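Local coordinates for protein heat shock protease HtrA (Thermotoga maritima, PDB 1L1J) that probably cleaves proteins as a serine endopeptidase of the heat-shock response, this chain being its trypsin-like protease domain, at residues V18-V23 against N81-M86; D32-E36 against A200-E206; F35-F39 against I178-N182; L103-V107 against T218-L223. All blocks are in the same frame, centred on the assembly; numbering follows the deposited sequence.

Interaction 1 (V18-V23 against N81-M86); sequences VKIDVV and NITVTM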
loop_
_atom_site.group_PDB
_atom_site.type_symbol
_atom_site.label_atom_id
_atom_site.label_comp_id
_atom_site.label_asym_id
_atom_site.label_seq_id
_atom_site.Cartn_x
_atom_site.Cartn_y
_atom_site.Cartn_z
ATOM N N VAL A 18 -7.915 -1.398 1.296
ATOM C CA VAL A 18 -8.707 -0.826 0.217
ATOM C C VAL A 18 -8.007 -0.652 -1.114
ATOM O O VAL A 18 -6.801 -0.820 -1.229
ATOM C CB VAL A 18 -9.241 0.567 0.608
ATOM C CG1 VAL A 18 -9.844 0.536 1.993
ATOM C CG2 VAL A 18 -8.113 1.583 0.543
ATOM N N LYS A 19 -8.808 -0.285 -2.108
ATOM C CA LYS A 19 -8.372 -0.031 -3.477
ATOM C C LYS A 19 -8.330 1.494 -3.659
ATOM O O LYS A 19 -9.006 2.226 -2.941
ATOM C CB LYS A 19 -9.389 -0.643 -4.455
ATOM C CG LYS A 19 -9.359 -0.073 -5.871
ATOM C CD LYS A 19 -10.600 -0.477 -6.664
ATOM C CE LYS A 19 -10.626 0.203 -8.045
ATOM N NZ LYS A 19 -11.917 0.019 -8.784
ATOM N N ILE A 20 -7.542 1.977 -4.610
ATOM C CA ILE A 20 -7.469 3.408 -4.839
ATOM C C ILE A 20 -7.333 3.711 -6.328
ATOM O O ILE A 20 -6.251 3.587 -6.911
ATOM C CB ILE A 20 -6.294 4.033 -4.059
ATOM C CG1 ILE A 20 -6.480 3.768 -2.563
ATOM C CG2 ILE A 20 -6.233 5.530 -4.318
ATOM C CD1 ILE A 20 -5.413 4.354 -1.693
ATOM N N ASP A 21 -8.452 4.093 -6.940
ATOM C CA ASP A 21 -8.494 4.412 -8.362
ATOM C C ASP A 21 -8.715 5.904 -8.567
ATOM O O ASP A 21 -9.591 6.505 -7.949
ATOM C CB ASP A 21 -9.589 3.586 -9.073
ATOM C CG ASP A 21 -10.917 3.552 -8.305
ATOM O OD1 ASP A 21 -10.910 3.279 -7.085
ATOM O OD2 ASP A 21 -11.980 3.773 -8.930
ATOM N N VAL A 22 -7.893 6.487 -9.436
ATOM C CA VAL A 22 -7.930 7.914 -9.746
ATOM C C VAL A 22 -8.115 8.135 -11.250
ATOM O O VAL A 22 -7.245 7.772 -12.047
ATOM C CB VAL A 22 -6.611 8.581 -9.285
ATOM C CG1 VAL A 22 -6.573 10.048 -9.705
ATOM C CG2 VAL A 22 -6.474 8.441 -7.780
ATOM N N VAL A 23 -9.243 8.738 -11.632
ATOM C CA VAL A 23 -9.541 8.991 -13.045
ATOM C C VAL A 23 -8.555 9.967 -13.700
ATOM O O VAL A 23 -7.875 10.736 -13.013
ATOM C CB VAL A 23 -10.981 9.532 -13.223
ATOM C CG1 VAL A 23 -11.273 9.786 -14.701
ATOM C CG2 VAL A 23 -11.979 8.534 -12.661
ATOM N N ASN A 81 -9.236 13.745 -8.134
ATOM C CA ASN A 81 -10.255 12.714 -8.249
ATOM C C ASN A 81 -9.734 11.414 -7.642
ATOM O O ASN A 81 -9.027 10.655 -8.302
ATOM C CB ASN A 81 -10.594 12.508 -9.730
ATOM C CG ASN A 81 -11.628 11.425 -9.950
ATOM O OD1 ASN A 81 -12.809 11.592 -9.630
ATOM N ND2 ASN A 81 -11.187 10.298 -10.495
ATOM N N ILE A 82 -10.091 11.159 -6.387
ATOM C CA ILE A 82 -9.640 9.954 -5.704
ATOM C C ILE A 82 -10.805 9.060 -5.320
ATOM O O ILE A 82 -11.686 9.474 -4.570
ATOM C CB ILE A 82 -8.877 10.307 -4.425
ATOM C CG1 ILE A 82 -7.796 11.339 -4.739
ATOM C CG2 ILE A 82 -8.270 9.049 -3.820
ATOM C CD1 ILE A 82 -7.103 11.881 -3.512
ATOM N N THR A 83 -10.794 7.824 -5.816
ATOM C CA THR A 83 -11.861 6.868 -5.522
ATOM C C THR A 83 -11.355 5.700 -4.657
ATOM O O THR A 83 -10.358 5.053 -4.983
ATOM C CB THR A 83 -12.481 6.297 -6.838
ATOM O OG1 THR A 83 -12.777 7.373 -7.744
ATOM C CG2 THR A 83 -13.774 5.525 -6.535
ATOM N N VAL A 84 -12.048 5.440 -3.552
ATOM C CA VAL A 84 -11.674 4.356 -2.655
ATOM C C VAL A 84 -12.725 3.255 -2.646
ATOM O O VAL A 84 -13.900 3.511 -2.383
ATOM C CB VAL A 84 -11.471 4.870 -1.212
ATOM C CG1 VAL A 84 -11.563 3.718 -0.215
ATOM C CG2 VAL A 84 -10.114 5.529 -1.102
ATOM N N THR A 85 -12.302 2.027 -2.929
ATOM C CA THR A 85 -13.232 0.903 -2.941
ATOM C C THR A 85 -12.883 -0.082 -1.806
ATOM O O THR A 85 -11.708 -0.370 -1.562
ATOM C CB THR A 85 -13.199 0.181 -4.315
ATOM O OG1 THR A 85 -13.279 1.150 -5.372
ATOM C CG2 THR A 85 -14.369 -0.787 -4.432
ATOM N N MET A 86 -13.901 -0.589 -1.113
ATOM C CA MET A 86 -13.681 -1.512 -0.003
ATOM C C MET A 86 -14.071 -2.963 -0.271
ATOM O O MET A 86 -14.733 -3.283 -1.261
ATOM C CB MET A 86 -14.422 -1.026 1.246
ATOM C CG MET A 86 -13.613 -0.124 2.167
ATOM S SD MET A 86 -14.530 0.301 3.671
ATOM C CE MET A 86 -14.201 -1.095 4.776
#

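Interaction 2 (D32-E36 against A200-E206); sequences DPYFE and AIVNPQE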
loop_
_atom_site.group_PDB
_atom_site.type_symbol
_atom_site.label_atom_id
_atom_site.label_comp_id
_atom_site.label_asym_id
_atom_site.label_seq_id
_atom_site.Cartn_x
_atom_site.Cartn_y
_atom_site.Cartn_z
ATOM N N ASP A 32 3.333 6.779 -13.930
ATOM C CA ASP A 32 4.657 6.237 -14.224
ATOM C C ASP A 32 4.466 4.929 -14.988
ATOM O O ASP A 32 4.047 3.919 -14.417
ATOM C CB ASP A 32 5.468 5.997 -12.947
ATOM C CG ASP A 32 6.818 5.325 -13.223
ATOM O OD1 ASP A 32 7.472 5.655 -14.238
ATOM O OD2 ASP A 32 7.232 4.468 -12.414
ATOM N N PRO A 33 4.780 4.946 -16.298
ATOM C CA PRO A 33 4.686 3.845 -17.269
ATOM C C PRO A 33 4.965 2.430 -16.767
ATOM O O PRO A 33 4.478 1.457 -17.352
ATOM C CB PRO A 33 5.651 4.274 -18.386
ATOM C CG PRO A 33 6.535 5.328 -17.740
ATOM C CD PRO A 33 5.555 6.058 -16.874
ATOM N N TYR A 34 5.738 2.304 -15.694
ATOM C CA TYR A 34 6.028 0.981 -15.167
ATOM C C TYR A 34 4.734 0.383 -14.608
ATOM O O TYR A 34 4.351 -0.739 -14.955
ATOM C CB TYR A 34 7.092 1.055 -14.059
ATOM C CG TYR A 34 7.730 -0.288 -13.743
ATOM C CD1 TYR A 34 8.754 -0.799 -14.546
ATOM C CD2 TYR A 34 7.246 -1.089 -12.704
ATOM C CE1 TYR A 34 9.276 -2.074 -14.334
ATOM C CE2 TYR A 34 7.756 -2.367 -12.485
ATOM C CZ TYR A 34 8.770 -2.855 -13.307
ATOM O OH TYR A 34 9.253 -4.135 -13.130
ATOM N N PHE A 35 4.058 1.164 -13.767
ATOM C CA PHE A 35 2.821 0.761 -13.092
ATOM C C PHE A 35 1.618 0.439 -13.990
ATOM O O PHE A 35 0.884 -0.523 -13.738
ATOM C CB PHE A 35 2.431 1.839 -12.074
ATOM C CG PHE A 35 3.461 2.059 -10.999
ATOM C CD1 PHE A 35 4.792 2.312 -11.326
ATOM C CD2 PHE A 35 3.100 2.026 -9.657
ATOM C CE1 PHE A 35 5.753 2.528 -10.334
ATOM C CE2 PHE A 35 4.053 2.240 -8.656
ATOM C CZ PHE A 35 5.384 2.493 -9.002
ATOM N N GLU A 36 1.404 1.247 -15.022
ATOM C CA GLU A 36 0.295 1.011 -15.933
ATOM C C GLU A 36 0.529 -0.279 -16.706
ATOM O O GLU A 36 -0.416 -0.984 -17.050
ATOM C CB GLU A 36 0.137 2.195 -16.890
ATOM C CG GLU A 36 -0.497 1.873 -18.233
ATOM C CD GLU A 36 0.544 1.665 -19.332
ATOM O OE1 GLU A 36 1.412 2.555 -19.505
ATOM O OE2 GLU A 36 0.495 0.619 -20.024
ATOM N N ALA A 200 6.048 -0.172 -4.247
ATOM C CA ALA A 200 6.569 -0.656 -5.502
ATOM C C ALA A 200 7.385 0.349 -6.299
ATOM O O ALA A 200 7.974 -0.044 -7.299
ATOM C CB ALA A 200 5.432 -1.181 -6.358
ATOM N N ILE A 201 7.439 1.627 -5.904
ATOM C CA ILE A 201 8.238 2.574 -6.700
ATOM C C ILE A 201 9.516 1.854 -7.144
ATOM O O ILE A 201 9.996 2.047 -8.271
ATOM C CB ILE A 201 8.628 3.892 -5.935
ATOM C CG1 ILE A 201 8.676 3.657 -4.420
ATOM C CG2 ILE A 201 7.674 5.023 -6.325
ATOM C CD1 ILE A 201 9.128 4.885 -3.601
ATOM N N VAL A 202 10.057 1.017 -6.257
ATOM C CA VAL A 202 11.236 0.243 -6.600
ATOM C C VAL A 202 10.679 -0.798 -7.566
ATOM O O VAL A 202 10.524 -1.976 -7.227
ATOM C CB VAL A 202 11.848 -0.454 -5.379
ATOM C CG1 VAL A 202 13.190 -1.056 -5.759
ATOM C CG2 VAL A 202 12.007 0.528 -4.249
ATOM N N ASN A 203 10.350 -0.306 -8.759
ATOM C CA ASN A 203 9.778 -1.057 -9.873
ATOM C C ASN A 203 9.400 -2.538 -9.660
ATOM O O ASN A 203 8.209 -2.873 -9.633
ATOM C CB ASN A 203 10.697 -0.886 -11.089
ATOM C CG ASN A 203 10.970 0.582 -11.404
ATOM O OD1 ASN A 203 11.436 1.336 -10.548
ATOM N ND2 ASN A 203 10.676 0.992 -12.634
ATOM N N PRO A 204 10.386 -3.438 -9.463
ATOM C CA PRO A 204 11.848 -3.285 -9.421
ATOM C C PRO A 204 12.613 -3.388 -10.762
ATOM O O PRO A 204 13.844 -3.264 -10.788
ATOM C CB PRO A 204 12.260 -4.368 -8.422
ATOM C CG PRO A 204 11.318 -5.469 -8.734
ATOM C CD PRO A 204 9.991 -4.749 -8.913
ATOM N N GLN A 205 11.887 -3.608 -11.861
ATOM C CA GLN A 205 12.477 -3.730 -13.202
ATOM C C GLN A 205 13.130 -5.096 -13.487
ATOM O O GLN A 205 14.331 -5.268 -13.303
ATOM C CB GLN A 205 13.552 -2.662 -13.444
ATOM C CG GLN A 205 13.158 -1.236 -13.127
ATOM C CD GLN A 205 14.296 -0.276 -13.410
ATOM O OE1 GLN A 205 15.439 -0.526 -13.021
ATOM N NE2 GLN A 205 13.994 0.826 -14.088
ATOM N N GLU A 206 12.317 -6.056 -13.936
ATOM C CA GLU A 206 12.774 -7.390 -14.292
ATOM C C GLU A 206 13.745 -8.011 -13.278
ATOM O O GLU A 206 14.673 -8.706 -13.653
ATOM C CB GLU A 206 13.438 -7.373 -15.684
ATOM C CG GLU A 206 12.524 -6.905 -16.807
ATOM C CD GLU A 206 12.583 -5.406 -17.018
ATOM O OE1 GLU A 206 13.350 -4.730 -16.297
ATOM O OE2 GLU A 206 11.864 -4.901 -17.906
#

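Interaction 3 (F35-F39 against I178-N182); sequences FEQFF and INPGN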
loop_
_atom_site.group_PDB
_atom_site.type_symbol
_atom_site.label_atom_id
_atom_site.label_comp_id
_atom_site.label_asym_id
_atom_site.label_seq_id
_atom_site.Cartn_x
_atom_site.Cartn_y
_atom_site.Cartn_z
ATOM N N PHE A 35 4.058 1.164 -13.767
ATOM C CA PHE A 35 2.821 0.761 -13.092
ATOM C C PHE A 35 1.618 0.439 -13.990
ATOM O O PHE A 35 0.884 -0.523 -13.738
ATOM C CB PHE A 35 2.431 1.839 -12.074
ATOM C CG PHE A 35 3.461 2.059 -10.999
ATOM C CD1 PHE A 35 4.792 2.312 -11.326
ATOM C CD2 PHE A 35 3.100 2.026 -9.657
ATOM C CE1 PHE A 35 5.753 2.528 -10.334
ATOM C CE2 PHE A 35 4.053 2.240 -8.656
ATOM C CZ PHE A 35 5.384 2.493 -9.002
ATOM N N GLU A 36 1.404 1.247 -15.022
ATOM C CA GLU A 36 0.295 1.011 -15.933
ATOM C C GLU A 36 0.529 -0.279 -16.706
ATOM O O GLU A 36 -0.416 -0.984 -17.050
ATOM C CB GLU A 36 0.137 2.195 -16.890
ATOM C CG GLU A 36 -0.497 1.873 -18.233
ATOM C CD GLU A 36 0.544 1.665 -19.332
ATOM O OE1 GLU A 36 1.412 2.555 -19.505
ATOM O OE2 GLU A 36 0.495 0.619 -20.024
ATOM N N GLN A 37 1.794 -0.600 -16.952
ATOM C CA GLN A 37 2.111 -1.805 -17.694
ATOM C C GLN A 37 1.909 -3.052 -16.848
ATOM O O GLN A 37 1.586 -4.122 -17.374
ATOM C CB GLN A 37 3.551 -1.760 -18.211
ATOM C CG GLN A 37 3.714 -2.380 -19.605
ATOM C CD GLN A 37 5.149 -2.796 -19.924
ATOM O OE1 GLN A 37 6.095 -1.999 -19.799
ATOM N NE2 GLN A 37 5.318 -4.053 -20.340
ATOM N N PHE A 38 2.095 -2.924 -15.535
ATOM C CA PHE A 38 1.919 -4.070 -14.645
ATOM C C PHE A 38 0.458 -4.504 -14.633
ATOM O O PHE A 38 0.149 -5.682 -14.842
ATOM C CB PHE A 38 2.356 -3.735 -13.218
ATOM C CG PHE A 38 2.177 -4.874 -12.249
ATOM C CD1 PHE A 38 3.067 -5.937 -12.231
ATOM C CD2 PHE A 38 1.094 -4.900 -11.377
ATOM C CE1 PHE A 38 2.883 -7.009 -11.359
ATOM C CE2 PHE A 38 0.900 -5.974 -10.496
ATOM C CZ PHE A 38 1.794 -7.025 -10.491
ATOM N N PHE A 39 -0.441 -3.557 -14.381
ATOM C CA PHE A 39 -1.861 -3.872 -14.364
ATOM C C PHE A 39 -2.316 -4.323 -15.757
ATOM O O PHE A 39 -2.960 -5.362 -15.914
ATOM C CB PHE A 39 -2.680 -2.653 -13.930
ATOM C CG PHE A 39 -2.469 -2.252 -12.503
ATOM C CD1 PHE A 39 -1.693 -1.137 -12.183
ATOM C CD2 PHE A 39 -3.067 -2.970 -11.471
ATOM C CE1 PHE A 39 -1.522 -0.741 -10.856
ATOM C CE2 PHE A 39 -2.900 -2.585 -10.143
ATOM C CZ PHE A 39 -2.129 -1.468 -9.837
ATOM N N ILE A 178 6.476 -7.964 -3.886
ATOM C CA ILE A 178 5.869 -6.641 -3.778
ATOM C C ILE A 178 5.817 -6.046 -5.193
ATOM O O ILE A 178 6.816 -6.048 -5.912
ATOM C CB ILE A 178 6.711 -5.706 -2.875
ATOM C CG1 ILE A 178 6.868 -6.308 -1.469
ATOM C CG2 ILE A 178 6.077 -4.331 -2.832
ATOM C CD1 ILE A 178 5.673 -6.156 -0.563
ATOM N N ASN A 179 4.657 -5.530 -5.585
ATOM C CA ASN A 179 4.494 -4.958 -6.914
ATOM C C ASN A 179 3.287 -4.034 -6.974
ATOM O O ASN A 179 2.536 -3.928 -6.009
ATOM C CB ASN A 179 4.328 -6.086 -7.922
ATOM C CG ASN A 179 3.349 -7.133 -7.449
ATOM O OD1 ASN A 179 2.206 -6.819 -7.079
ATOM N ND2 ASN A 179 3.787 -8.391 -7.450
ATOM N N PRO A 180 3.081 -3.354 -8.119
ATOM C CA PRO A 180 1.948 -2.438 -8.269
ATOM C C PRO A 180 0.628 -3.047 -7.821
ATOM O O PRO A 180 -0.345 -2.337 -7.574
ATOM C CB PRO A 180 1.962 -2.129 -9.759
ATOM C CG PRO A 180 3.413 -2.143 -10.081
ATOM C CD PRO A 180 3.907 -3.360 -9.344
ATOM N N GLY A 181 0.606 -4.367 -7.706
ATOM C CA GLY A 181 -0.604 -5.046 -7.294
ATOM C C GLY A 181 -0.854 -5.033 -5.804
ATOM O O GLY A 181 -1.906 -5.474 -5.365
ATOM N N ASN A 182 0.112 -4.572 -5.017
ATOM C CA ASN A 182 -0.077 -4.498 -3.568
ATOM C C ASN A 182 0.672 -3.314 -2.946
ATOM O O ASN A 182 0.771 -3.200 -1.719
ATOM C CB ASN A 182 0.317 -5.809 -2.865
ATOM C CG ASN A 182 1.767 -6.169 -3.058
ATOM O OD1 ASN A 182 2.632 -5.297 -3.167
ATOM N ND2 ASN A 182 2.047 -7.462 -3.082
#

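Interaction 4 (L103-V107 against T218-L223); sequences LDIAV and TVKKFL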
loop_
_atom_site.group_PDB
_atom_site.type_symbol
_atom_site.label_atom_id
_atom_site.label_comp_id
_atom_site.label_asym_id
_atom_site.label_seq_id
_atom_site.Cartn_x
_atom_site.Cartn_y
_atom_site.Cartn_z
ATOM N N LEU A 103 9.450 10.434 0.718
ATOM C CA LEU A 103 9.332 9.280 1.617
ATOM C C LEU A 103 8.354 8.301 0.970
ATOM O O LEU A 103 8.410 7.085 1.179
ATOM C CB LEU A 103 8.772 9.719 2.967
ATOM C CG LEU A 103 9.588 10.756 3.728
ATOM C CD1 LEU A 103 8.732 11.359 4.821
ATOM C CD2 LEU A 103 10.847 10.115 4.289
ATOM N N ASP A 104 7.458 8.883 0.183
ATOM C CA ASP A 104 6.407 8.195 -0.550
ATOM C C ASP A 104 5.292 7.656 0.339
ATOM O O ASP A 104 4.793 6.550 0.130
ATOM C CB ASP A 104 6.974 7.072 -1.420
ATOM C CG ASP A 104 5.982 6.607 -2.479
ATOM O OD1 ASP A 104 6.253 5.602 -3.167
ATOM O OD2 ASP A 104 4.924 7.256 -2.625
ATOM N N ILE A 105 4.919 8.456 1.334
ATOM C CA ILE A 105 3.834 8.128 2.252
ATOM C C ILE A 105 2.708 9.080 1.869
ATOM O O ILE A 105 2.962 10.149 1.308
ATOM C CB ILE A 105 4.215 8.394 3.723
ATOM C CG1 ILE A 105 5.362 7.475 4.142
ATOM C CG2 ILE A 105 3.015 8.170 4.623
ATOM C CD1 ILE A 105 5.759 7.609 5.611
ATOM N N ALA A 106 1.469 8.704 2.163
ATOM C CA ALA A 106 0.339 9.555 1.827
ATOM C C ALA A 106 -0.896 9.120 2.586
ATOM O O ALA A 106 -1.248 7.948 2.580
ATOM C CB ALA A 106 0.077 9.502 0.328
ATOM N N VAL A 107 -1.553 10.068 3.243
ATOM C CA VAL A 107 -2.756 9.761 3.999
ATOM C C VAL A 107 -4.011 10.308 3.311
ATOM O O VAL A 107 -4.007 11.389 2.716
ATOM C CB VAL A 107 -2.664 10.306 5.441
ATOM C CG1 VAL A 107 -2.568 11.821 5.421
ATOM C CG2 VAL A 107 -3.865 9.835 6.248
ATOM N N THR A 218 8.589 5.252 10.548
ATOM C CA THR A 218 8.861 6.397 9.709
ATOM C C THR A 218 7.509 7.032 9.402
ATOM O O THR A 218 7.360 8.245 9.452
ATOM C CB THR A 218 9.552 5.967 8.408
ATOM O OG1 THR A 218 10.872 5.508 8.719
ATOM C CG2 THR A 218 9.624 7.123 7.414
ATOM N N VAL A 219 6.523 6.193 9.109
ATOM C CA VAL A 219 5.181 6.661 8.794
ATOM C C VAL A 219 4.585 7.438 9.975
ATOM O O VAL A 219 3.917 8.456 9.784
ATOM C CB VAL A 219 4.255 5.465 8.425
ATOM C CG1 VAL A 219 2.904 5.970 7.929
ATOM C CG2 VAL A 219 4.920 4.600 7.356
ATOM N N LYS A 220 4.835 6.958 11.192
ATOM C CA LYS A 220 4.343 7.616 12.404
ATOM C C LYS A 220 4.941 9.023 12.519
ATOM O O LYS A 220 4.244 9.985 12.838
ATOM C CB LYS A 220 4.721 6.812 13.652
ATOM C CG LYS A 220 4.064 5.452 13.780
ATOM C CD LYS A 220 4.540 4.779 15.050
ATOM C CE LYS A 220 4.152 3.317 15.112
ATOM N NZ LYS A 220 4.961 2.621 16.159
ATOM N N LYS A 221 6.240 9.141 12.268
ATOM C CA LYS A 221 6.879 10.439 12.335
ATOM C C LYS A 221 6.260 11.341 11.275
ATOM O O LYS A 221 6.250 12.561 11.429
ATOM C CB LYS A 221 8.394 10.323 12.112
ATOM C CG LYS A 221 9.113 9.523 13.199
ATOM C CD LYS A 221 10.641 9.556 13.061
ATOM C CE LYS A 221 11.299 8.654 14.113
ATOM N NZ LYS A 221 12.783 8.805 14.184
ATOM N N PHE A 222 5.744 10.754 10.201
ATOM C CA PHE A 222 5.118 11.561 9.160
ATOM C C PHE A 222 3.733 11.968 9.624
ATOM O O PHE A 222 3.393 13.147 9.640
ATOM C CB PHE A 222 4.974 10.793 7.849
ATOM C CG PHE A 222 4.066 11.473 6.863
ATOM C CD1 PHE A 222 4.474 12.625 6.197
ATOM C CD2 PHE A 222 2.774 10.991 6.642
ATOM C CE1 PHE A 222 3.610 13.293 5.330
ATOM C CE2 PHE A 222 1.901 11.648 5.779
ATOM C CZ PHE A 222 2.319 12.805 5.118
ATOM N N LEU A 223 2.934 10.974 9.987
ATOM C CA LEU A 223 1.584 11.230 10.448
ATOM C C LEU A 223 1.567 12.356 11.460
ATOM O O LEU A 223 0.739 13.256 11.377
ATOM C CB LEU A 223 0.972 9.969 11.071
ATOM C CG LEU A 223 0.452 8.888 10.115
ATOM C CD1 LEU A 223 -0.285 7.817 10.906
ATOM C CD2 LEU A 223 -0.481 9.508 9.092
#

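Interaction 1 (V18-V23 against N81-M86)
An antiparallel strand pair of the N-terminal sheet in the trypsin-like protease domain joins residues 18-23 to 81-86, with Lys19 facing Thr85 and Asp21 facing Thr83 as hydrogen-bonded pairs and Ile20 facing Val84 as the non-hydrogen-bonded pair between them. The strand segments run at 153° to each other. Lys19 N gives a nearly straight bond (168°) to Thr85 O at 3.0 Å, while the return from Thr85 N to Lys19 O is weak. Farther along, Asp21 N reaches Thr83 O at 2.9 Å and Thr83 N reaches Asp21 O at 2.8 Å. The CA-H groups of Ile20 and Val84 add contacts to Thr83 O and Lys19 O.

On one face the extended Lys19 side chain lies alongside Thr85, its CD 3.4 Å from Thr85 OG1. A chi1 of 45° tucks the Asp21 carboxylate back between its own N and C, slanting across Thr83 with OD2 3.3 Å from Thr83 CB. Within the strand, Lys19 NZ and Asp21 OD2 form a long salt bridge of 3.8 Å.

The opposite face is apolar. Ile20 CG2 and Ile82 CG2 lie side by side at 4.1 Å, Ile20 CG1 also meets Val84 CG2, and Val18 CG1 touches Met86 CG at 3.8 Å. Ile20 and Ile82 both rest on Val76 of helix 73-76. Backbone bonds between Val18 and Gly60 and between Val84 and Tyr92 carry the sheet on to strands 54-64 and 91-93, making this an antiparallel strand pair of the N-terminal beta-barrel of the chymotrypsin-like fold.

Interaction 2 (D32-E36 against A200-E206)
Tyr34 of helix 33-42 makes the tight part of the contact, lying over Asn203, whose CB sits above the middle of the phenol ring, 3.5 Å from its centroid and 11° off the normal, a CH-pi contact. With CG turned anti to the backbone N (chi1 -163°), the ring reaches from the helix to the loop, and its hydroxyl OH accepts a bent bond (135°) from Gln205 N at 3.0 Å. A second, less close patch lies toward the active site. The Phe35 ring presents its edge to Ile201, CZ lying 3.7 Å from Ile201 CA, while CE2 comes within 4.3 Å of Ala200 CB. Helix 33-42 follows the first strand of the domain, as does the LA loop of HtrA proteases, and here it leans on the loop leading out of strand 193-198, beside the predicted catalytic residues. Ala200 N is hydrogen-bonded to Ser183 OG, and the Phe35 ring meets that of His74 edge-to-face, consistent with a lid over the active site.

The outer side is sparse. Beyond the cis peptide before Pro204, the loop meets the helix chiefly through the end of Tyr34: Gln205 CG lies 4.2 Å from Tyr34 CE1, and Glu206 is exposed. Without the phenol ring of Tyr34, as with an alanine here, Gln205 N is likely to lose this acceptor and Asn203 CB its cover, letting the outer loop move more freely against the helix.

Interaction 3 (F35-F39 against I178-N182)
Asn179 O receives the bond from Asn182 N at 2.7 Å, closing the turn that presents Pro180 to the three phenylalanines of helix 33-42. A second bond ties the same ends: Asn179 N gives to Asn182 OD1 at 3.2 Å, nearly straight (163°) but approaching from above the carbonyl plane. Pro180 projects from this turn toward the helix. Its CD lies over the Phe38 ring, 3.8 Å from the centroid and 16° off the normal, a CH-pi contact, while its CG covers one face of Phe35, 4.2 Å from Phe35 CD2. Pro180 CB faces Phe39, 3.9 Å from Phe39 CE1.

Gly181 and Asn182 belong, with Ser183, to the predicted substrate-binding loop. In active trypsin-like proteases the corresponding loop shapes the oxyanion hole, so the helix probably bears directly on that part of the site. Asn179 flanks the same ring: its amide plane is 28° from that of Phe38, and its CG sits 3.4 Å from Phe38 CZ. The first torsion of Phe38, with CG opposite the backbone N, extends the ring along the turn from Pro180 toward Asn179 and Gly181. On the helix side, Phe38 also meets the Trp42 ring, and Phe39 packs on Leu46 and Pro140.

Interaction 4 (L103-V107 against T218-L223)
Ile105 carries the packing of strand 105-109 against helix 216-223. Its CB lies over one face of the Phe222 ring, toward the rim and 4.2 Å from Phe222 CD2. The CG2 branch presses closer, 3.5 Å from the same CD2, and also faces Val219 CG1. Along the other branch, CG1 stands beside the backbone N (chi1 -64°) and an extended chi2 of -177° carries CD1 straight to the helix. There CD1 meets Val219 CA at 3.4 Å and Val219 CG2 at 3.6 Å, with Thr218 CG2 a little farther off. Shortening Ile105 to an alanine is likely to open a gap between strand and helix, stripping Val219 of its main partner here and leaving this face of Phe222 less supported.

Two neighbours extend the contact. Val107 CG1 lies at the edge of the Phe222 ring, 4.5 Å from CE2, while Val107 CB approaches Leu223 CD2 at 4.3 Å. At the exposed end, Leu103 CD2 just reaches Thr218 CG2.

Between Leu103 and Ile105, Asp104 turns off the other way and is hydrogen-bonded through OD1 to His74 ND1, as in the predicted charge relay. Asp104 and Ile105 both face Asp100 in a G1 beta bulge. The axes of the short strand and helix segments lie at 49° to each other. Leu70 of strand 68-72 packs on Ile105, Val219 and Leu223, and Phe63 of strand 54-64 on Val107 and Leu223, so helix 216-223, the last of the modelled chain, entered from strand 211-215, lies against three successive strands of the N-terminal sheet.

Overall arrangement
Interactions 2 and 3 use the same helix, 33-42, and share Phe35; their centres are 7 Å apart, and Ala200 packs on Asn179 and Pro180, so the helix spans two loops beside the predicted active site. Interaction 4 lies on the other side of the chain's centre from interaction 3, yet Ile201 of interaction 2 touches Asp104. Interactions 1 and 4 reach the same sheet, the first extending it by backbone bonds, the second packing a helix on it mainly through aliphatic and aromatic side chains. Chemistry follows place: interactions 3 and 4 are mainly apolar, interaction 1 divides into a polar and an apolar face, and interaction 2 runs from buried packing to exposed loop.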